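Staphylococcal enterotoxin-like toxin (Staphylococcus aureus, PDB 4DXF) is a superantigen-like protein with an OB-fold and a beta-grasp domain that probably binds host carbohydrates. Local coordinates at residues A[25-31]-A[77-83]; A[44-48]-A[65-70]; A[113-118]-A[153-159]; A[164-170]-A[195-201]. All coordinates share one frame; numbering follows the deposited sequence. Where two conformers were deposited one is given.

Interaction 1. Residues A[25-31]-A[77-83]; sequences KPSLEFK and DVFVVLE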
# COMPACT_ATOMS: atom_id res chain seq x y z
N LYS A 25 -1.94 -7.04 -9.13
CA LYS A 25 -2.00 -5.87 -10.02
C LYS A 25 -0.65 -5.17 -10.09
O LYS A 25 0.15 -5.25 -9.14
CB LYS A 25 -3.08 -4.89 -9.55
CG LYS A 25 -4.43 -5.31 -10.03
CD LYS A 25 -5.48 -4.67 -9.21
CE LYS A 25 -6.01 -3.41 -9.76
NZ LYS A 25 -6.53 -3.28 -11.19
N PRO A 26 -0.34 -4.59 -11.25
CA PRO A 26 0.95 -3.86 -11.30
C PRO A 26 0.81 -2.51 -10.55
O PRO A 26 -0.30 -1.94 -10.46
CB PRO A 26 1.19 -3.64 -12.82
CG PRO A 26 -0.21 -3.66 -13.46
CD PRO A 26 -1.11 -4.51 -12.50
N SER A 27 1.93 -2.03 -9.99
CA SER A 27 1.95 -0.71 -9.28
C SER A 27 2.89 0.23 -10.04
O SER A 27 3.73 -0.22 -10.85
CB SER A 27 2.44 -0.78 -7.85
OG SER A 27 3.74 -1.43 -7.78
N LEU A 28 2.72 1.54 -9.79
CA LEU A 28 3.60 2.55 -10.44
C LEU A 28 4.06 3.44 -9.30
O LEU A 28 3.40 3.63 -8.21
CB LEU A 28 2.82 3.38 -11.48
CG LEU A 28 2.30 2.70 -12.77
CD1 LEU A 28 1.14 3.43 -13.46
CD2 LEU A 28 3.45 2.36 -13.72
N GLU A 29 5.23 4.07 -9.47
CA GLU A 29 5.68 4.89 -8.37
C GLU A 29 6.14 6.22 -8.97
O GLU A 29 6.98 6.16 -9.85
CB GLU A 29 6.87 4.26 -7.68
CG GLU A 29 6.46 3.10 -6.77
CD GLU A 29 7.60 2.39 -6.10
OE1 GLU A 29 8.59 3.06 -5.74
OE2 GLU A 29 7.50 1.14 -5.95
N PHE A 30 5.57 7.34 -8.52
CA PHE A 30 5.93 8.70 -9.04
C PHE A 30 6.49 9.51 -7.94
O PHE A 30 5.82 9.77 -6.97
CB PHE A 30 4.69 9.35 -9.69
CG PHE A 30 4.12 8.52 -10.84
CD1 PHE A 30 2.80 8.16 -10.85
CD2 PHE A 30 4.93 8.16 -11.91
CE1 PHE A 30 2.30 7.44 -11.90
CE2 PHE A 30 4.45 7.44 -12.95
CZ PHE A 30 3.14 7.05 -12.93
N LYS A 31 7.75 9.91 -8.03
CA LYS A 31 8.34 10.49 -6.86
C LYS A 31 8.86 11.88 -7.30
O LYS A 31 9.05 12.11 -8.51
CB LYS A 31 9.52 9.66 -6.30
CG LYS A 31 9.06 8.29 -5.69
CD LYS A 31 10.20 7.65 -4.84
CE LYS A 31 10.01 6.15 -4.88
NZ LYS A 31 11.08 5.43 -4.14
N ASP A 77 5.08 12.39 -3.47
CA ASP A 77 5.43 11.08 -4.00
C ASP A 77 4.05 10.33 -3.97
O ASP A 77 3.30 10.57 -3.04
CB ASP A 77 6.35 10.35 -3.03
CG ASP A 77 7.81 10.79 -3.12
OD1 ASP A 77 8.03 11.83 -3.80
OD2 ASP A 77 8.65 10.10 -2.52
N VAL A 78 3.79 9.53 -4.97
CA VAL A 78 2.54 8.70 -4.99
C VAL A 78 2.89 7.29 -5.34
O VAL A 78 3.65 7.01 -6.31
CB VAL A 78 1.53 9.27 -5.98
CG1 VAL A 78 0.15 8.55 -5.80
CG2 VAL A 78 1.27 10.78 -5.75
N PHE A 79 2.32 6.35 -4.52
CA PHE A 79 2.39 4.96 -4.86
C PHE A 79 0.99 4.70 -5.50
O PHE A 79 -0.03 4.89 -4.77
CB PHE A 79 2.61 4.15 -3.56
CG PHE A 79 2.61 2.67 -3.83
CD1 PHE A 79 3.71 2.08 -4.43
CD2 PHE A 79 1.50 1.90 -3.54
CE1 PHE A 79 3.71 0.66 -4.79
CE2 PHE A 79 1.45 0.52 -3.89
CZ PHE A 79 2.55 -0.12 -4.48
N VAL A 80 1.00 4.23 -6.74
CA VAL A 80 -0.17 4.09 -7.62
C VAL A 80 -0.43 2.62 -7.90
O VAL A 80 0.43 1.91 -8.36
CB VAL A 80 -0.01 4.87 -8.98
CG1 VAL A 80 -1.17 4.62 -9.99
CG2 VAL A 80 0.15 6.32 -8.70
N VAL A 81 -1.71 2.26 -7.75
CA VAL A 81 -2.18 0.97 -8.26
C VAL A 81 -3.44 1.35 -9.09
O VAL A 81 -4.43 1.78 -8.46
CB VAL A 81 -2.59 0.05 -7.05
CG1 VAL A 81 -3.16 -1.32 -7.63
CG2 VAL A 81 -1.41 -0.28 -6.17
N LEU A 82 -3.36 1.29 -10.42
CA LEU A 82 -4.47 1.78 -11.28
C LEU A 82 -5.63 0.77 -11.06
O LEU A 82 -5.38 -0.44 -10.95
CB LEU A 82 -4.13 1.82 -12.72
CG LEU A 82 -3.00 2.80 -13.10
CD1 LEU A 82 -2.66 2.59 -14.53
CD2 LEU A 82 -3.61 4.18 -12.77
N GLU A 83 -6.83 1.30 -10.92
CA GLU A 83 -8.00 0.45 -10.61
C GLU A 83 -9.17 0.90 -11.44
O GLU A 83 -9.24 2.06 -11.88
CB GLU A 83 -8.40 0.66 -9.16
CG GLU A 83 -7.55 0.01 -8.15
CD GLU A 83 -8.12 0.14 -6.72
OE1 GLU A 83 -9.34 -0.06 -6.49
OE2 GLU A 83 -7.35 0.35 -5.77
O HOH W 1 -0.81 0.59 -11.52
O HOH W 2 -3.13 -1.94 -11.62
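Lys-25 reaches across to the end of the partner segment, where its NZ donates to Leu-82 O at 3.1 Å. The ammonium lies in the carbonyl plane, on a lone pair. Bends at chi3 (95°) and chi4 turn the tip of the lysine back to this oxygen. Pro-26 O is bridged to the same residue by two waters. One also accepts from Leu-82 N and the other donates to Leu-82 O, so water replaces direct strand pairing here. Ser-27 lays its CB against the ring of Phe-79, 3.4 Å from CZ. From Leu-28 onward the strands pair antiparallel, as the outermost strand of the OB-fold sheet against strand 76-80. Leu-28 N donates to Val-80 O at 2.7 Å, and Val-80 N returns a bond to Leu-28 O. On the face with Val-80 and Phe-30, Leu-28 CD1 meets Leu-82 CD1 at 4.0 Å. The Glu-29 chain runs past the edge of the Phe-79 ring, with CG 3.8 Å from CD1. Its carboxylate goes on to a salt bridge with Lys-144 of helix 138-153. Phe-30 pairs with Val-78 by two backbone bonds, and its ring carbon CD1 touches Val-80 CG2 at 3.9 Å. Lys-31 packs its CB and CG against the carboxylate of Asp-77, whose oxygens bond to Ser-100, Asn-32 and Lys-133. The chemistry differs by face: Leu-28, Phe-30, Val-78 and Val-80 make an apolar layer, while Glu-29 and Phe-79 meet helix 138-153, so this edge of the OB fold also faces the beta-grasp domain.

Interaction 2. Residues A[44-48]-A[65-70]; sequences IRFMN and DKKYGE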
# COMPACT_ATOMS: atom_id res chain seq x y z
N ILE A 44 -16.16 12.94 -4.09
CA ILE A 44 -14.81 13.12 -3.50
C ILE A 44 -13.93 13.94 -4.39
O ILE A 44 -14.22 14.16 -5.56
CB ILE A 44 -14.06 11.80 -3.12
CG1 ILE A 44 -13.83 10.94 -4.36
CG2 ILE A 44 -14.77 11.09 -1.90
CD1 ILE A 44 -12.89 9.79 -4.07
N ARG A 45 -12.81 14.32 -3.80
CA ARG A 45 -11.82 15.15 -4.44
C ARG A 45 -10.61 14.29 -4.85
O ARG A 45 -10.41 13.17 -4.31
CB ARG A 45 -11.41 16.20 -3.42
CG ARG A 45 -12.60 17.21 -3.19
CD ARG A 45 -12.31 18.03 -2.02
NE ARG A 45 -11.13 18.90 -2.15
CZ ARG A 45 -10.04 18.83 -1.37
NH1 ARG A 45 -9.90 17.89 -0.41
NH2 ARG A 45 -9.04 19.69 -1.58
N PHE A 46 -9.85 14.85 -5.79
CA PHE A 46 -8.73 14.16 -6.44
C PHE A 46 -7.52 15.07 -6.42
O PHE A 46 -7.65 16.29 -6.47
CB PHE A 46 -9.02 13.75 -7.86
CG PHE A 46 -10.18 12.76 -7.98
CD1 PHE A 46 -9.98 11.41 -7.72
CD2 PHE A 46 -11.46 13.20 -8.31
CE1 PHE A 46 -11.04 10.47 -7.78
CE2 PHE A 46 -12.54 12.28 -8.37
CZ PHE A 46 -12.31 10.92 -8.13
N MET A 47 -6.37 14.46 -6.27
CA MET A 47 -5.08 15.12 -6.55
C MET A 47 -4.64 14.64 -7.94
O MET A 47 -4.47 13.43 -8.18
CB MET A 47 -4.03 14.76 -5.45
CG MET A 47 -2.63 15.44 -5.82
SD MET A 47 -1.39 15.15 -4.65
CE MET A 47 -1.84 16.12 -3.28
N ASN A 48 -4.42 15.58 -8.86
CA ASN A 48 -3.98 15.26 -10.21
C ASN A 48 -2.43 15.25 -10.23
O ASN A 48 -1.80 16.20 -9.76
CB ASN A 48 -4.49 16.31 -11.21
CG ASN A 48 -6.00 16.23 -11.39
OD1 ASN A 48 -6.51 15.34 -12.09
ND2 ASN A 48 -6.70 17.05 -10.65
N ASP A 65 -8.23 14.17 2.72
CA ASP A 65 -9.17 15.15 2.23
C ASP A 65 -8.96 16.48 2.93
O ASP A 65 -8.85 17.49 2.25
CB ASP A 65 -10.63 14.70 2.28
CG ASP A 65 -11.57 15.74 1.66
OD1 ASP A 65 -11.64 15.86 0.41
OD2 ASP A 65 -12.22 16.44 2.45
N LYS A 66 -8.77 16.46 4.25
CA LYS A 66 -8.51 17.72 5.01
C LYS A 66 -7.07 18.15 4.86
O LYS A 66 -6.75 19.32 5.03
CB LYS A 66 -8.75 17.56 6.51
CG LYS A 66 -10.21 17.64 6.97
CD LYS A 66 -10.32 17.09 8.42
CE LYS A 66 -11.75 17.12 8.98
NZ LYS A 66 -12.70 16.48 8.03
N LYS A 67 -6.19 17.19 4.56
CA LYS A 67 -4.76 17.45 4.53
C LYS A 67 -4.39 18.33 3.34
O LYS A 67 -3.52 19.19 3.45
CB LYS A 67 -4.01 16.10 4.41
CG LYS A 67 -2.48 16.21 4.56
CD LYS A 67 -1.85 14.81 4.67
CE LYS A 67 -0.33 14.86 4.72
NZ LYS A 67 0.27 13.49 5.09
N TYR A 68 -5.04 18.10 2.20
CA TYR A 68 -4.69 18.82 0.95
C TYR A 68 -5.82 19.71 0.39
O TYR A 68 -6.76 19.20 -0.23
CB TYR A 68 -4.27 17.87 -0.17
CG TYR A 68 -3.13 16.99 0.20
CD1 TYR A 68 -1.83 17.45 0.17
CD2 TYR A 68 -3.37 15.66 0.55
CE1 TYR A 68 -0.74 16.59 0.52
CE2 TYR A 68 -2.33 14.82 0.95
CZ TYR A 68 -1.01 15.28 0.87
OH TYR A 68 0.04 14.45 1.25
N GLY A 69 -5.67 21.03 0.56
CA GLY A 69 -6.64 21.99 0.01
C GLY A 69 -6.52 22.24 -1.48
O GLY A 69 -5.57 21.77 -2.13
N GLU A 70 -7.47 22.99 -2.04
CA GLU A 70 -7.45 23.33 -3.43
C GLU A 70 -6.12 23.98 -3.82
O GLU A 70 -5.59 24.74 -3.06
CB GLU A 70 -8.59 24.35 -3.72
CG GLU A 70 -8.61 24.78 -5.18
CD GLU A 70 -9.74 25.74 -5.54
OE1 GLU A 70 -9.45 26.93 -5.78
OE2 GLU A 70 -10.91 25.32 -5.57
O HOH W 3 -12.08 13.76 -0.94
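Arg-45 of the OB-fold domain reaches from the start of strand 46-49 to the C-terminal end of the short helix 64-67. Its guanidinium grips that helix end through Asp-65 and Tyr-68. NH1 makes a salt bridge to Asp-65 OD1 at 2.8 Å, with an N-H...O angle of 164°. The guanidinium and carboxylate planes stand 83° apart. The oxygen lies in the guanidinium plane, but the arginine meets it from above the carboxylate plane. NH2 donates to Tyr-68 O at 2.7 Å, in the carbonyl plane and nearly straight. Weak bonds from NH1 to the backbone oxygens of Asp-65 and Tyr-68 add to the grip. The arginine chain turns at chi3, and this bend brings NH1 and NH2 to Asp-65 and Tyr-68 O. Backbone oxygens at the end of a helix carry partial negative charge, which probably favours the arginine there. Asp-65 OD1 also accepts a hydrogen bond from a water, which in turn accepts from Arg-45 N.

Tyr-68 is the first residue to leave the helix, and its buried ring turns inward to Met-47. The neighbouring strands 33-37 and 92-99 supply Ile-37 and Ile-97, which touch both side chains. The Tyr-68 and His-73 rings meet edge to face. Met-47 stretches out fully as far as SD, then bends at chi3 (-72°). The contact is Met-aromatic: CE sits over one face of the Tyr-68 ring, 3.7 Å from CD1, while SD stands farther above the same face.

Interaction 3. Residues A[113-118]-A[153-159]; sequences ITKEDN and NNLYGNV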
# COMPACT_ATOMS: atom_id res chain seq x y z
N ILE A 113 7.77 -14.77 8.79
CA ILE A 113 6.52 -15.28 8.22
C ILE A 113 6.20 -16.61 8.85
O ILE A 113 7.06 -17.49 8.83
CB ILE A 113 6.64 -15.46 6.73
CG1 ILE A 113 6.93 -14.05 6.15
CG2 ILE A 113 5.28 -16.03 6.13
CD1 ILE A 113 7.66 -14.05 4.80
N THR A 114 5.01 -16.72 9.43
CA THR A 114 4.64 -18.02 9.97
C THR A 114 3.40 -18.40 9.17
O THR A 114 2.46 -17.58 9.08
CB THR A 114 4.31 -18.00 11.49
OG1 THR A 114 5.37 -17.48 12.31
CG2 THR A 114 3.95 -19.43 12.01
N LYS A 115 3.37 -19.63 8.62
CA LYS A 115 2.26 -20.04 7.84
C LYS A 115 1.72 -21.41 8.28
O LYS A 115 2.53 -22.27 8.51
CB LYS A 115 2.72 -20.14 6.41
CG LYS A 115 1.64 -20.75 5.44
CD LYS A 115 1.94 -20.57 3.97
CE LYS A 115 3.12 -21.36 3.48
NZ LYS A 115 3.07 -21.43 1.99
N GLU A 116 0.40 -21.54 8.41
CA GLU A 116 -0.25 -22.83 8.72
C GLU A 116 -1.25 -23.16 7.65
O GLU A 116 -2.21 -22.42 7.47
CB GLU A 116 -0.98 -22.76 10.05
CG GLU A 116 -1.68 -24.11 10.41
CD GLU A 116 -2.14 -24.23 11.86
OE1 GLU A 116 -2.16 -23.23 12.62
OE2 GLU A 116 -2.55 -25.36 12.22
N ASP A 117 -1.03 -24.28 6.95
CA ASP A 117 -1.90 -24.61 5.82
C ASP A 117 -3.12 -25.38 6.35
O ASP A 117 -3.28 -25.59 7.57
CB ASP A 117 -1.13 -25.33 4.71
CG ASP A 117 -0.64 -26.72 5.14
OD1 ASP A 117 -1.23 -27.30 6.09
OD2 ASP A 117 0.34 -27.21 4.52
N ASN A 118 -4.02 -25.75 5.44
CA ASN A 118 -5.27 -26.47 5.72
C ASN A 118 -5.02 -27.84 6.35
O ASN A 118 -5.90 -28.43 7.00
CB ASN A 118 -6.11 -26.57 4.41
CG ASN A 118 -5.25 -26.80 3.15
OD1 ASN A 118 -4.03 -26.70 3.17
ND2 ASN A 118 -5.92 -27.10 2.04
N ASN A 153 5.07 -17.22 -1.00
CA ASN A 153 4.55 -17.96 0.19
C ASN A 153 3.19 -18.52 -0.05
O ASN A 153 2.51 -19.02 0.88
CB ASN A 153 4.54 -17.08 1.46
CG ASN A 153 5.87 -16.50 1.75
OD1 ASN A 153 6.17 -15.37 1.37
ND2 ASN A 153 6.73 -17.28 2.37
N ASN A 154 2.77 -18.37 -1.28
CA ASN A 154 1.48 -18.84 -1.76
C ASN A 154 0.26 -18.28 -1.06
O ASN A 154 -0.82 -18.91 -0.98
CB ASN A 154 1.43 -20.40 -1.85
CG ASN A 154 0.36 -20.88 -2.82
OD1 ASN A 154 0.08 -20.21 -3.84
ND2 ASN A 154 -0.26 -22.03 -2.50
N LEU A 155 0.37 -17.02 -0.57
CA LEU A 155 -0.81 -16.41 -0.04
C LEU A 155 -1.88 -16.34 -1.09
O LEU A 155 -1.64 -16.07 -2.27
CB LEU A 155 -0.55 -14.99 0.50
CG LEU A 155 -1.79 -14.28 1.09
CD1 LEU A 155 -2.11 -14.73 2.47
CD2 LEU A 155 -1.28 -12.79 1.11
N TYR A 156 -3.08 -16.60 -0.64
CA TYR A 156 -4.27 -16.67 -1.49
C TYR A 156 -4.25 -17.85 -2.45
O TYR A 156 -4.96 -17.84 -3.44
CB TYR A 156 -4.63 -15.35 -2.19
CG TYR A 156 -4.72 -14.18 -1.24
CD1 TYR A 156 -5.40 -14.28 -0.01
CD2 TYR A 156 -4.09 -12.95 -1.56
CE1 TYR A 156 -5.49 -13.18 0.88
CE2 TYR A 156 -4.17 -11.87 -0.69
CZ TYR A 156 -4.81 -11.97 0.54
OH TYR A 156 -4.93 -10.94 1.51
N GLY A 157 -3.44 -18.85 -2.09
CA GLY A 157 -3.35 -20.09 -2.86
C GLY A 157 -4.21 -21.10 -2.12
O GLY A 157 -5.42 -21.14 -2.32
N ASN A 158 -3.55 -21.83 -1.22
CA ASN A 158 -4.08 -22.81 -0.26
C ASN A 158 -4.78 -22.11 0.92
O ASN A 158 -5.87 -22.54 1.35
CB ASN A 158 -2.89 -23.66 0.29
CG ASN A 158 -1.59 -22.75 0.65
OD1 ASN A 158 -1.63 -21.50 0.56
ND2 ASN A 158 -0.47 -23.38 1.06
N VAL A 159 -4.19 -21.01 1.42
CA VAL A 159 -4.70 -20.31 2.62
C VAL A 159 -4.69 -18.78 2.37
O VAL A 159 -3.85 -18.29 1.59
CB VAL A 159 -3.92 -20.61 3.93
CG1 VAL A 159 -4.28 -22.02 4.55
CG2 VAL A 159 -2.41 -20.45 3.76
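This is a contact of side chains, partly with backbone, between a strand end and a loop in the beta-grasp domain. It joins the end of strand 107-116 to the loop that follows helix 138-153. Lys-115 carries its polar part. NZ donates to Asn-153 O at 2.7 Å, approaching from above the carbonyl plane rather than on a lone pair. The lysine leaves the strand with CG opposite the backbone N (chi1 173°) and bends at chi3 (69°), which brings CD as well as NZ close to the same oxygen. The bond therefore ties the strand to the C-terminal end region of helix 138-153, where a partial negative charge on the carbonyl would probably suit the ammonium.

Val-159 does the packing. Its CG1 fits against the backbone of 116-118, 3.6 Å from Glu-116 O and 3.7 Å from Asp-117 CA. At the other end, Ile-113 CD1 meets the amide of Asn-153, 4.0 Å from OD1. That amide is held by a hydrogen bond from ND2 to Asp-125 on strand 122-131. Between the two gripping points the loop folds back through a type II turn, in which Gly-157 N donates to Asn-154 O at 2.8 Å. Leu-155, in this turn, packs on Leu-149 and Ile-150 of the helix and on Ile-203. Ile-113 also touches Leu-149, and Val-159 also rests on Ile-203, so helix 138-153 and strand 196-203 flank the contact.

Interaction 4. Residues A[164-170]-A[195-201]; sequences IVIKMKN and NIDNIEV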
# COMPACT_ATOMS: atom_id res chain seq x y z
N ILE A 164 -0.64 -9.04 8.58
CA ILE A 164 0.69 -8.47 8.60
C ILE A 164 0.75 -7.37 9.71
O ILE A 164 -0.22 -6.57 9.86
CB ILE A 164 0.93 -7.79 7.28
CG1 ILE A 164 1.04 -8.77 6.10
CG2 ILE A 164 2.19 -6.88 7.42
CD1 ILE A 164 0.56 -8.04 4.85
N VAL A 165 1.81 -7.36 10.50
CA VAL A 165 1.98 -6.36 11.53
C VAL A 165 3.33 -5.66 11.35
O VAL A 165 4.42 -6.31 11.34
CB VAL A 165 1.86 -6.95 13.01
CG1 VAL A 165 2.01 -5.84 14.15
CG2 VAL A 165 0.59 -7.85 13.18
N ILE A 166 3.23 -4.34 11.24
CA ILE A 166 4.42 -3.50 11.06
C ILE A 166 4.77 -2.97 12.42
O ILE A 166 3.97 -2.26 13.04
CB ILE A 166 4.12 -2.30 10.11
CG1 ILE A 166 3.42 -2.66 8.80
CG2 ILE A 166 5.41 -1.43 9.83
CD1 ILE A 166 4.19 -3.61 7.83
N LYS A 167 5.94 -3.33 12.93
CA LYS A 167 6.31 -2.95 14.28
C LYS A 167 7.24 -1.77 14.21
O LYS A 167 8.26 -1.86 13.56
CB LYS A 167 6.99 -4.10 15.05
CG LYS A 167 5.94 -5.25 15.25
CD LYS A 167 6.53 -6.46 15.96
CE LYS A 167 5.99 -6.59 17.38
NZ LYS A 167 7.00 -7.34 18.20
N MET A 168 6.86 -0.69 14.88
CA MET A 168 7.62 0.56 14.88
C MET A 168 8.70 0.62 15.98
O MET A 168 8.49 0.11 17.09
CB MET A 168 6.62 1.69 15.03
CG MET A 168 5.53 1.66 13.91
SD MET A 168 6.18 1.56 12.22
CE MET A 168 6.76 3.29 11.93
N LYS A 169 9.84 1.25 15.67
CA LYS A 169 10.97 1.42 16.62
C LYS A 169 10.51 2.17 17.87
O LYS A 169 10.94 1.88 19.01
CB LYS A 169 12.15 2.18 15.99
CG LYS A 169 13.13 1.31 15.24
CD LYS A 169 14.07 2.17 14.45
CE LYS A 169 14.80 1.35 13.45
NZ LYS A 169 15.29 0.09 14.10
N ASN A 170 9.61 3.12 17.64
CA ASN A 170 9.05 3.94 18.70
C ASN A 170 8.13 3.13 19.62
O ASN A 170 7.50 3.67 20.53
CB ASN A 170 8.43 5.24 18.14
CG ASN A 170 7.00 5.06 17.60
OD1 ASN A 170 6.45 3.96 17.55
ND2 ASN A 170 6.39 6.18 17.21
N ASN A 195 11.50 4.57 10.87
CA ASN A 195 11.13 4.08 12.17
C ASN A 195 10.53 2.65 12.15
O ASN A 195 10.24 2.10 13.21
CB ASN A 195 10.11 5.05 12.81
CG ASN A 195 10.07 4.94 14.33
OD1 ASN A 195 9.10 4.42 14.91
ND2 ASN A 195 11.18 5.38 14.98
N ILE A 196 10.36 2.06 10.97
CA ILE A 196 9.92 0.64 10.93
C ILE A 196 11.05 -0.23 11.51
O ILE A 196 12.21 -0.15 11.07
CB ILE A 196 9.56 0.23 9.50
CG1 ILE A 196 8.35 1.04 9.02
CG2 ILE A 196 9.23 -1.28 9.41
CD1 ILE A 196 8.06 0.91 7.48
N ASP A 197 10.71 -1.07 12.47
CA ASP A 197 11.68 -1.93 13.05
C ASP A 197 11.74 -3.33 12.38
O ASP A 197 12.78 -3.73 11.82
CB ASP A 197 11.40 -2.06 14.53
CG ASP A 197 12.53 -2.71 15.25
OD1 ASP A 197 13.71 -2.32 15.01
OD2 ASP A 197 12.23 -3.63 16.01
N ASN A 198 10.61 -4.03 12.43
CA ASN A 198 10.45 -5.39 11.85
C ASN A 198 8.96 -5.62 11.52
O ASN A 198 8.04 -4.89 11.96
CB ASN A 198 11.03 -6.52 12.74
CG ASN A 198 10.28 -6.69 14.05
OD1 ASN A 198 9.34 -7.49 14.17
ND2 ASN A 198 10.66 -5.90 15.02
N ILE A 199 8.75 -6.68 10.74
CA ILE A 199 7.45 -6.93 10.19
C ILE A 199 7.17 -8.41 10.54
O ILE A 199 8.07 -9.23 10.34
CB ILE A 199 7.47 -6.72 8.68
CG1 ILE A 199 7.77 -5.25 8.38
CG2 ILE A 199 6.12 -7.12 8.06
CD1 ILE A 199 7.92 -4.97 6.97
N GLU A 200 5.99 -8.67 11.08
CA GLU A 200 5.55 -10.03 11.48
C GLU A 200 4.33 -10.46 10.66
O GLU A 200 3.34 -9.73 10.53
CB GLU A 200 5.31 -10.10 13.00
CG GLU A 200 6.61 -10.19 13.91
CD GLU A 200 6.38 -9.74 15.39
OE1 GLU A 200 5.21 -9.41 15.79
OE2 GLU A 200 7.38 -9.70 16.16
N VAL A 201 4.39 -11.64 10.02
CA VAL A 201 3.30 -12.00 9.10
C VAL A 201 2.81 -13.37 9.63
O VAL A 201 3.66 -14.21 9.92
CB VAL A 201 3.80 -12.17 7.66
CG1 VAL A 201 2.70 -12.67 6.73
CG2 VAL A 201 4.26 -10.79 7.09
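Lys-167 O is gripped by two backbone N-H groups, a strong bond from Asp-197 N at 2.8 Å and a weak one from Asn-198 N at 3.4 Å. Both residues face this one lysine, which is a classic beta bulge, and the register shifts by one beyond it. On the near side of the bulge, Lys-167 N donates to Asn-198 O. Past it, Lys-169 N bonds to Asn-195 O at 2.6 Å. Beyond the paired residues, Asn-170 N donates to Asn-195 OD1.

The paired strands, 162-168 and 196-203, are neighbours in the mixed sheet of the beta-grasp domain. One face of it packs on helix 138-153. There Ile-164 lies alongside Val-201 and Ile-199, all pointing the same way. Ile-166 sends CG2 to Ile-196 CG2 at 3.8 Å and CD1 to Ile-199 CG1. Leu-145 of the helix touches Ile-164 and Ile-166.

Two salt bridges cross the strands. Lys-167 bends at chi3 (109°) over the Glu-200 carboxylate, and its NZ meets OE2 on the syn side at 3.1 Å. Lys-169 NZ takes the anti lone pair of Asp-197 OD1 at 3.0 Å, the two side chains crossing at about a right angle. The second oxygen, Asp-197 OD2, accepts from Asn-198 ND2 at 2.9 Å; ND2 comes from above the carboxylate plane.

From the N terminus, interaction 1 closes the first long loop by pairing 25-31 with 77-83 in the OB-fold sheet. Interaction 2 is nested inside that loop. It joins 44-48 to 65-70 in the same domain, with centres about 18 Å apart, and the two do not touch. The chain then enters the beta-grasp domain. Interaction 3 closes the loop from 113-118 to 153-159, which contains helix 138-153. Interaction 4 follows in series and pairs 164-170 with 195-201. No loops cross. Interactions 3 and 4 meet where strands 107-116 and 196-203 are neighbours, with a probable hydrogen bond from Thr-114 N to Val-201 O. Helix 138-153 also touches interaction 1, linking the two domains.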